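Local coordinates for gamma-glutamyltransferase 1 Threonine peptidase. MEROPS family T03 (PDB 7D9E), which is the large subunit of a gamma-glutamyltranspeptidase, an Ntn-hydrolase that transfers gamma-glutamyl groups to acceptors and can be used in theanine synthesis, at residues F62-T67 / P152-A157; A157-V163 / P193-Q199; R309-D313 / R340-V344. All blocks are in the same frame, centred on the assembly; numbering follows the deposited sequence.

Contact 1: F62-T67 / P152-A157; sequences FTLAVT and PAIGYA
Ala153 and Val66 carry the tight part of this near-parallel helix pair, in which the last turn and a half of helix 53-67 lies against helix 146-159. The two short axes run in nearly the same direction, 12° apart, and approach to 8.1 Å, consistent with the small alanine at the nearest point: the CA atoms of Thr63 and Ala153 are 4.2 Å apart. The methyl of Ala153 presses directly on backbone, its CB 3.4 Å from Phe62 O, and also meets the CB of Phe62, whose ring then turns away toward Leu206 and Ile74. One turn on, Val66 lays both methyls on the partner's main chain. Its CG1, anti to the backbone N (chi1 178°), lies between Tyr156 and Ala157, 3.5 Å from Ala157 N, while CG2 sits over Ala153 O.

The other side is looser, and Pro152 and Tyr156 on the partner helix are partly exposed. Here CG2 of Thr67 stands 4.0 Å from Tyr156 CB, and Pro152 only brushes the hydroxyl of Thr63. Thr63 OG1 bonds Ala59 O of its own helix and Thr67 OG1 bonds Asp36 OD2 in the loop before helix 37-48, so it is their methyls that meet Tyr156. Helix 37-48 borders the pair at Thr63, Thr67, Pro152 and Tyr156, where the rings of Tyr38 and Tyr156 meet; helix 200-212 borders it at Phe62, Val66 and Ala157. CG2 of Thr63 approaches the Tyr156 ring obliquely, 3.9 Å from CD2.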
loop_
_atom_site.group_PDB
_atom_site.type_symbol
_atom_site.label_atom_id
_atom_site.label_comp_id
_atom_site.label_asym_id
_atom_site.label_seq_id
_atom_site.Cartn_x
_atom_site.Cartn_y
_atom_site.Cartn_z
ATOM N N PHE A 62 -14.853 4.164 -1.420
ATOM C CA PHE A 62 -15.711 4.636 -0.334
ATOM C C PHE A 62 -16.374 3.472 0.386
ATOM O O PHE A 62 -16.558 3.525 1.611
ATOM C CB PHE A 62 -16.732 5.650 -0.840
ATOM C CG PHE A 62 -16.167 7.029 -1.071
ATOM C CD1 PHE A 62 -15.728 7.799 -0.015
ATOM C CD2 PHE A 62 -16.091 7.547 -2.353
ATOM C CE1 PHE A 62 -15.229 9.097 -0.230
ATOM C CE2 PHE A 62 -15.598 8.836 -2.579
ATOM C CZ PHE A 62 -15.143 9.591 -1.522
ATOM N N THR A 63 -16.705 2.391 -0.337
ATOM C CA THR A 63 -17.301 1.223 0.316
ATOM C C THR A 63 -16.354 0.638 1.350
ATOM O O THR A 63 -16.753 0.376 2.493
ATOM C CB THR A 63 -17.688 0.164 -0.716
ATOM O OG1 THR A 63 -18.795 0.643 -1.485
ATOM C CG2 THR A 63 -18.135 -1.118 -0.036
ATOM N N LEU A 64 -15.083 0.457 0.979
ATOM C CA LEU A 64 -14.122 -0.114 1.913
ATOM C C LEU A 64 -13.794 0.824 3.071
ATOM O O LEU A 64 -13.365 0.350 4.131
ATOM C CB LEU A 64 -12.860 -0.521 1.161
ATOM C CG LEU A 64 -13.057 -1.591 0.087
ATOM C CD1 LEU A 64 -11.808 -1.760 -0.793
ATOM C CD2 LEU A 64 -13.433 -2.917 0.724
ATOM N N ALA A 65 -13.985 2.138 2.899
ATOM C CA ALA A 65 -13.861 3.075 4.006
ATOM C C ALA A 65 -14.909 2.813 5.079
ATOM O O ALA A 65 -14.732 3.234 6.234
ATOM C CB ALA A 65 -13.972 4.497 3.469
ATOM N N VAL A 66 -15.985 2.111 4.720
ATOM C CA VAL A 66 -16.997 1.664 5.659
ATOM C C VAL A 66 -16.737 0.234 6.127
ATOM O O VAL A 66 -16.723 -0.042 7.328
ATOM C CB VAL A 66 -18.398 1.789 5.025
ATOM C CG1 VAL A 66 -19.454 1.281 5.996
ATOM C CG2 VAL A 66 -18.680 3.221 4.607
ATOM N N THR A 67 -16.534 -0.692 5.189
ATOM C CA THR A 67 -16.515 -2.113 5.507
ATOM C C THR A 67 -15.145 -2.648 5.881
ATOM O O THR A 67 -15.075 -3.763 6.405
ATOM C CB THR A 67 -17.084 -2.948 4.346
ATOM O OG1 THR A 67 -16.195 -2.878 3.223
ATOM C CG2 THR A 67 -18.471 -2.446 3.954
ATOM N N PRO A 152 -23.658 3.360 -2.465
ATOM C CA PRO A 152 -23.388 2.055 -1.844
ATOM C C PRO A 152 -22.716 2.178 -0.488
ATOM O O PRO A 152 -23.129 1.524 0.479
ATOM C CB PRO A 152 -22.472 1.363 -2.872
ATOM C CG PRO A 152 -22.843 1.986 -4.176
ATOM C CD PRO A 152 -23.104 3.441 -3.828
ATOM N N ALA A 153 -21.671 3.003 -0.398
ATOM C CA ALA A 153 -20.972 3.182 0.868
ATOM C C ALA A 153 -21.895 3.756 1.930
ATOM O O ALA A 153 -21.873 3.324 3.089
ATOM C CB ALA A 153 -19.769 4.098 0.658
ATOM N N ILE A 154 -22.709 4.746 1.568
ATOM C CA ILE A 154 -23.648 5.298 2.539
ATOM C C ILE A 154 -24.549 4.197 3.082
ATOM O O ILE A 154 -24.828 4.136 4.286
ATOM C CB ILE A 154 -24.463 6.433 1.900
ATOM C CG1 ILE A 154 -23.560 7.633 1.610
ATOM C CG2 ILE A 154 -25.610 6.853 2.800
ATOM C CD1 ILE A 154 -24.144 8.572 0.569
ATOM N N GLY A 155 -25.012 3.307 2.200
ATOM C CA GLY A 155 -25.894 2.236 2.633
ATOM C C GLY A 155 -25.229 1.282 3.605
ATOM O O GLY A 155 -25.826 0.912 4.612
ATOM N N TYR A 156 -23.976 0.896 3.329
ATOM C CA TYR A 156 -23.265 0.009 4.253
ATOM C C TYR A 156 -23.023 0.688 5.588
ATOM O O TYR A 156 -23.058 0.026 6.636
ATOM C CB TYR A 156 -21.948 -0.508 3.656
ATOM C CG TYR A 156 -22.157 -1.594 2.630
ATOM C CD1 TYR A 156 -22.738 -2.811 2.983
ATOM C CD2 TYR A 156 -21.808 -1.390 1.311
ATOM C CE1 TYR A 156 -22.950 -3.792 2.044
ATOM C CE2 TYR A 156 -22.023 -2.384 0.350
ATOM C CZ TYR A 156 -22.581 -3.568 0.732
ATOM O OH TYR A 156 -22.801 -4.553 -0.200
ATOM N N ALA A 157 -22.832 2.016 5.595
ATOM C CA ALA A 157 -22.677 2.711 6.868
ATOM C C ALA A 157 -23.993 2.761 7.628
ATOM O O ALA A 157 -24.021 2.553 8.848
ATOM C CB ALA A 157 -22.148 4.130 6.638
#

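Contact 2: A157-V163 / P193-Q199; sequences AQTGFKV and PGEVFKQ
Four firm backbone hydrogen bonds and one weak one join residues 157-163 to 193-199, with a short two-stranded antiparallel sheet, 161-162 with 196-197, at the middle. Phe197 N to Phe161 O (2.9 Å) is the firm half of the hydrogen-bonded pair; the return bond from Phe161 N to Phe197 O is weak. Val163 N bonds Glu195 O at 3.0 Å, and Gly194 N closes the far end on Val163 O at 2.8 Å. At the other end Gln199 N, at the N-cap position of helix 200-212, bonds Ala157 O at 2.8 Å, so the last turn of helix 146-159 is tied to the start of helix 200-212.

Gly160, just past helix 146-159, leaves helical angles with positive phi; its CA passes 3.2 Å from Phe197 O and lies close to Val196 CG1. The exposed face carries Val196 and Lys162. The lysine, extended from CG onward, runs its CE to 3.3 Å from Gly194 O.

On the buried face the two phenylalanines, Phe161 and Phe197, run out together from neighbouring strands. Val163 CG2 packs on Phe197 CB, and Phe188 meets the Phe197 ring. The amide of Gln199, bonded through NE2 to Val66 O, comes to the edge of the Phe161 ring. Phe161 CE1 in turn lies in the plane of the Phe197 ring, at its edge, 3.8 Å from CD2.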
loop_
_atom_site.group_PDB
_atom_site.type_symbol
_atom_site.label_atom_id
_atom_site.label_comp_id
_atom_site.label_asym_id
_atom_site.label_seq_id
_atom_site.Cartn_x
_atom_site.Cartn_y
_atom_site.Cartn_z
ATOM N N ALA A 157 -22.832 2.016 5.595
ATOM C CA ALA A 157 -22.677 2.711 6.868
ATOM C C ALA A 157 -23.993 2.761 7.628
ATOM O O ALA A 157 -24.021 2.553 8.848
ATOM C CB ALA A 157 -22.148 4.130 6.638
ATOM N N GLN A 158 -25.105 3.014 6.928
ATOM C CA GLN A 158 -26.402 3.133 7.584
ATOM C C GLN A 158 -26.923 1.798 8.110
ATOM O O GLN A 158 -27.416 1.724 9.242
ATOM C CB GLN A 158 -27.429 3.702 6.594
ATOM C CG GLN A 158 -27.259 5.163 6.303
ATOM C CD GLN A 158 -28.135 5.622 5.155
ATOM O OE1 GLN A 158 -28.752 4.807 4.455
ATOM N NE2 GLN A 158 -28.186 6.925 4.953
ATOM N N THR A 159 -26.896 0.753 7.278
ATOM C CA THR A 159 -27.570 -0.499 7.598
ATOM C C THR A 159 -26.622 -1.646 7.905
ATOM O O THR A 159 -27.089 -2.709 8.333
ATOM C CB THR A 159 -28.544 -0.914 6.479
ATOM O OG1 THR A 159 -27.858 -1.026 5.232
ATOM C CG2 THR A 159 -29.657 0.119 6.334
ATOM N N GLY A 160 -25.327 -1.472 7.691
ATOM C CA GLY A 160 -24.306 -2.306 8.288
ATOM C C GLY A 160 -23.649 -3.258 7.297
ATOM O O GLY A 160 -24.064 -3.415 6.147
ATOM N N PHE A 161 -22.567 -3.869 7.782
ATOM C CA PHE A 161 -21.899 -4.976 7.111
ATOM C C PHE A 161 -21.490 -5.982 8.190
ATOM O O PHE A 161 -21.435 -5.648 9.376
ATOM C CB PHE A 161 -20.651 -4.506 6.342
ATOM C CG PHE A 161 -19.532 -4.093 7.239
ATOM C CD1 PHE A 161 -19.502 -2.824 7.790
ATOM C CD2 PHE A 161 -18.518 -4.980 7.552
ATOM C CE1 PHE A 161 -18.483 -2.453 8.627
ATOM C CE2 PHE A 161 -17.516 -4.620 8.396
ATOM C CZ PHE A 161 -17.495 -3.357 8.945
ATOM N N LYS A 162 -21.199 -7.213 7.772
ATOM C CA LYS A 162 -20.843 -8.296 8.684
ATOM C C LYS A 162 -19.338 -8.288 8.953
ATOM O O LYS A 162 -18.531 -8.410 8.017
ATOM C CB LYS A 162 -21.304 -9.632 8.096
ATOM C CG LYS A 162 -21.048 -10.838 8.966
ATOM C CD LYS A 162 -21.683 -12.099 8.367
ATOM C CE LYS A 162 -21.581 -13.269 9.333
ATOM N NZ LYS A 162 -21.616 -14.589 8.636
ATOM N N VAL A 163 -18.975 -8.137 10.233
ATOM C CA VAL A 163 -17.570 -8.097 10.647
ATOM C C VAL A 163 -16.933 -9.471 10.456
ATOM O O VAL A 163 -17.500 -10.501 10.840
ATOM C CB VAL A 163 -17.474 -7.629 12.105
ATOM C CG1 VAL A 163 -16.060 -7.789 12.651
ATOM C CG2 VAL A 163 -17.912 -6.176 12.208
ATOM N N PRO A 193 -17.060 -10.276 15.759
ATOM C CA PRO A 193 -16.953 -11.157 14.597
ATOM C C PRO A 193 -18.287 -11.811 14.287
ATOM O O PRO A 193 -18.955 -12.355 15.173
ATOM C CB PRO A 193 -15.891 -12.177 15.024
ATOM C CG PRO A 193 -15.923 -12.162 16.502
ATOM C CD PRO A 193 -16.245 -10.752 16.890
ATOM N N GLY A 194 -18.665 -11.756 13.011
ATOM C CA GLY A 194 -19.901 -12.334 12.548
ATOM C C GLY A 194 -21.124 -11.463 12.704
ATOM O O GLY A 194 -22.191 -11.830 12.195
ATOM N N GLU A 195 -21.013 -10.321 13.375
ATOM C CA GLU A 195 -22.161 -9.479 13.680
ATOM C C GLU A 195 -22.170 -8.242 12.795
ATOM O O GLU A 195 -21.129 -7.808 12.313
ATOM C CB GLU A 195 -22.140 -9.069 15.153
ATOM C CG GLU A 195 -21.898 -10.262 16.080
ATOM C CD GLU A 195 -22.546 -10.117 17.435
ATOM O OE1 GLU A 195 -22.748 -8.965 17.874
ATOM O OE2 GLU A 195 -22.802 -11.158 18.080
ATOM N N VAL A 196 -23.357 -7.685 12.588
ATOM C CA VAL A 196 -23.509 -6.525 11.718
ATOM C C VAL A 196 -23.146 -5.271 12.494
ATOM O O VAL A 196 -23.666 -5.033 13.588
ATOM C CB VAL A 196 -24.943 -6.439 11.180
ATOM C CG1 VAL A 196 -25.180 -5.101 10.462
ATOM C CG2 VAL A 196 -25.199 -7.600 10.245
ATOM N N PHE A 197 -22.259 -4.461 11.909
ATOM C CA PHE A 197 -21.732 -3.242 12.512
ATOM C C PHE A 197 -22.205 -2.062 11.682
ATOM O O PHE A 197 -21.976 -2.036 10.466
ATOM C CB PHE A 197 -20.208 -3.342 12.538
ATOM C CG PHE A 197 -19.493 -2.133 13.105
ATOM C CD1 PHE A 197 -19.659 -1.762 14.431
ATOM C CD2 PHE A 197 -18.602 -1.419 12.303
ATOM C CE1 PHE A 197 -18.969 -0.650 14.939
ATOM C CE2 PHE A 197 -17.906 -0.327 12.812
ATOM C CZ PHE A 197 -18.087 0.043 14.110
ATOM N N LYS A 198 -22.889 -1.114 12.335
ATOM C CA LYS A 198 -23.422 0.083 11.701
ATOM C C LYS A 198 -22.656 1.316 12.153
ATOM O O LYS A 198 -22.165 1.391 13.282
ATOM C CB LYS A 198 -24.908 0.272 12.023
ATOM C CG LYS A 198 -25.757 -0.947 11.671
ATOM C CD LYS A 198 -27.218 -0.791 12.057
ATOM C CE LYS A 198 -28.000 -2.048 11.702
ATOM N NZ LYS A 198 -29.446 -1.917 12.039
ATOM N N GLN A 199 -22.595 2.306 11.269
ATOM C CA GLN A 199 -21.805 3.519 11.486
ATOM C C GLN A 199 -22.589 4.742 11.041
ATOM O O GLN A 199 -22.320 5.342 9.991
ATOM C CB GLN A 199 -20.443 3.432 10.796
ATOM C CG GLN A 199 -19.670 2.192 11.146
ATOM C CD GLN A 199 -18.393 2.039 10.354
ATOM O OE1 GLN A 199 -17.391 2.724 10.607
ATOM N NE2 GLN A 199 -18.438 1.185 9.349
#

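Contact 3: R309-D313 / R340-V344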
loop_
_atom_site.group_PDB
_atom_site.type_symbol
_atom_site.label_atom_id
_atom_site.label_comp_id
_atom_site.label_asym_id
_atom_site.label_seq_id
_atom_site.Cartn_x
_atom_site.Cartn_y
_atom_site.Cartn_z
ATOM N N ARG A 309 20.643 -5.041 -1.373
ATOM C CA ARG A 309 21.105 -3.851 -2.081
ATOM C C ARG A 309 19.966 -2.859 -2.269
ATOM O O ARG A 309 20.170 -1.645 -2.166
ATOM C CB ARG A 309 21.707 -4.255 -3.428
ATOM C CG ARG A 309 23.166 -4.683 -3.352
ATOM C CD ARG A 309 23.270 -6.129 -2.886
ATOM N NE ARG A 309 24.648 -6.488 -2.565
ATOM C CZ ARG A 309 25.035 -7.700 -2.181
ATOM N NH1 ARG A 309 24.144 -8.667 -2.079
ATOM N NH2 ARG A 309 26.306 -7.928 -1.877
ATOM N N VAL A 310 18.766 -3.357 -2.540
ATOM C CA VAL A 310 17.586 -2.510 -2.689
ATOM C C VAL A 310 17.325 -1.726 -1.415
ATOM O O VAL A 310 17.067 -0.513 -1.443
ATOM C CB VAL A 310 16.378 -3.378 -3.084
ATOM C CG1 VAL A 310 15.084 -2.572 -3.019
ATOM C CG2 VAL A 310 16.587 -3.951 -4.452
ATOM N N PHE A 311 17.380 -2.401 -0.260
ATOM C CA PHE A 311 17.071 -1.693 0.972
ATOM C C PHE A 311 18.208 -0.777 1.399
ATOM O O PHE A 311 17.958 0.228 2.074
ATOM C CB PHE A 311 16.676 -2.667 2.071
ATOM C CG PHE A 311 15.223 -3.048 2.003
ATOM C CD1 PHE A 311 14.267 -2.256 2.620
ATOM C CD2 PHE A 311 14.810 -4.159 1.276
ATOM C CE1 PHE A 311 12.922 -2.581 2.535
ATOM C CE2 PHE A 311 13.446 -4.488 1.187
ATOM C CZ PHE A 311 12.519 -3.705 1.826
ATOM N N ALA A 312 19.449 -1.088 1.014
ATOM C CA ALA A 312 20.531 -0.138 1.281
ATOM C C ALA A 312 20.270 1.199 0.596
ATOM O O ALA A 312 20.453 2.265 1.205
ATOM C CB ALA A 312 21.874 -0.706 0.821
ATOM N N ASP A 313 19.838 1.159 -0.670
ATOM C CA ASP A 313 19.575 2.380 -1.422
ATOM C C ASP A 313 18.336 3.097 -0.897
ATOM O O ASP A 313 18.309 4.339 -0.816
ATOM C CB ASP A 313 19.358 2.050 -2.898
ATOM C CG ASP A 313 20.632 1.698 -3.632
ATOM O OD1 ASP A 313 21.714 1.705 -3.012
ATOM O OD2 ASP A 313 20.551 1.428 -4.855
ATOM N N ARG A 340 25.238 -3.353 -9.478
ATOM C CA ARG A 340 24.685 -3.893 -8.241
ATOM C C ARG A 340 24.408 -5.382 -8.373
ATOM O O ARG A 340 24.576 -6.136 -7.409
ATOM C CB ARG A 340 23.409 -3.140 -7.851
ATOM C CG ARG A 340 23.671 -1.682 -7.551
ATOM C CD ARG A 340 24.474 -1.525 -6.273
ATOM N NE ARG A 340 23.627 -1.372 -5.089
ATOM C CZ ARG A 340 24.094 -1.265 -3.850
ATOM N NH1 ARG A 340 25.395 -1.350 -3.606
ATOM N NH2 ARG A 340 23.252 -1.058 -2.851
ATOM N N ALA A 341 23.980 -5.823 -9.561
ATOM C CA ALA A 341 23.777 -7.249 -9.791
ATOM C C ALA A 341 25.070 -8.019 -9.594
ATOM O O ALA A 341 25.046 -9.164 -9.129
ATOM C CB ALA A 341 23.255 -7.486 -11.203
ATOM N N GLY A 342 26.204 -7.415 -9.944
ATOM C CA GLY A 342 27.485 -8.066 -9.752
ATOM C C GLY A 342 27.823 -8.357 -8.310
ATOM O O GLY A 342 28.656 -9.239 -8.046
ATOM N N GLU A 343 27.193 -7.646 -7.369
ATOM C CA GLU A 343 27.462 -7.838 -5.951
ATOM C C GLU A 343 26.773 -9.074 -5.392
ATOM O O GLU A 343 27.184 -9.578 -4.341
ATOM C CB GLU A 343 26.942 -6.647 -5.141
ATOM C CG GLU A 343 27.606 -5.318 -5.442
ATOM C CD GLU A 343 27.120 -4.216 -4.514
ATOM O OE1 GLU A 343 26.649 -4.516 -3.380
ATOM O OE2 GLU A 343 27.189 -3.043 -4.923
ATOM N N VAL A 344 25.716 -9.544 -6.056
ATOM C CA VAL A 344 24.950 -10.676 -5.557
ATOM C C VAL A 344 25.852 -11.895 -5.447
ATOM O O VAL A 344 26.547 -12.272 -6.400
ATOM C CB VAL A 344 23.760 -10.944 -6.487
ATOM C CG1 VAL A 344 23.129 -12.307 -6.184
ATOM C CG2 VAL A 344 22.733 -9.831 -6.350
HETATM O O HOH W 1 28.163 -5.752 -1.066
HETATM O O HOH W 2 20.688 -1.240 -5.420
#
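The guanidinium of Arg340 lies flat against the aliphatic stem of Arg309, whose CG stands over the centre of one face, 3.5 Å above the plane. At its edge, in plane, are the methyl of Ala312 and water 2, which accepts from Arg340 NE. The Arg309 guanidinium is turned 83° to that of Arg340. Val344 N and, nearer the rim, the carbonyl carbon of Glu343 lie over one of its faces, while Glu343 OE1 is at its edge.

That edge contact is a salt bridge: Arg309 NE donates to Glu343 OE1 at 2.9 Å, meeting the oxygen on its anti side and well out of the carboxylate plane. Water 1 reinforces it, accepting from Arg309 NH2 and donating to the same OE1. The other oxygen, OE2, takes Arg340 NH1 at 2.8 Å on the syn side, so one carboxylate sits between two arginines and probably offsets their like charges. A bend at chi2 (81°) swings the Arg309 chain round to Glu343.

Arg340 NH2 bonds Arg309 O at 3.2 Å, an acceptor that also takes Asp313 N from the opposite face of its plane. Asp313 OD1 is likewise 3.2 Å from Arg340 NH2, but far out of the guanidinium plane, so this bridge is one of charge alone. The Asp313 carboxylate is held further by Tyr336 and Gln277 at OD2 and by Gly358 N at OD1.

This largely buried four-residue salt-bridge network joins helix 297-317 to helix 334-343. Glu305, a turn earlier, bridges to Arg309 NH1, Val344 packs back on Leu302 and Ile306, and helix 271-284 borders both segments through Val310 and Ala341. Phe311 faces away, toward Phe98 of the other chain.

From the N terminus, contact 1 comes first: helix 53-67 meets helix 146-159, with 84 residues, among them strands 77-84 and 87-93, separating segments 62-67 and 152-157. Contact 2 opens where that second helix ends and closes a shorter loop of 29 residues, mostly helical, around helices 165-178 and 184-188. The two share Ala157 and touch through Val66 and Gln199, so helices 53-67, 146-159 and 200-212 form one connected region. Contact 3 joins helices 297-317 and 334-343 later in the chain, 26 residues lying between segments 309-313 and 340-344. Nothing nests or crosses; all three follow in series. Contact 3 lies across the chain's centre, about 43 Å from contact 1, centre to centre.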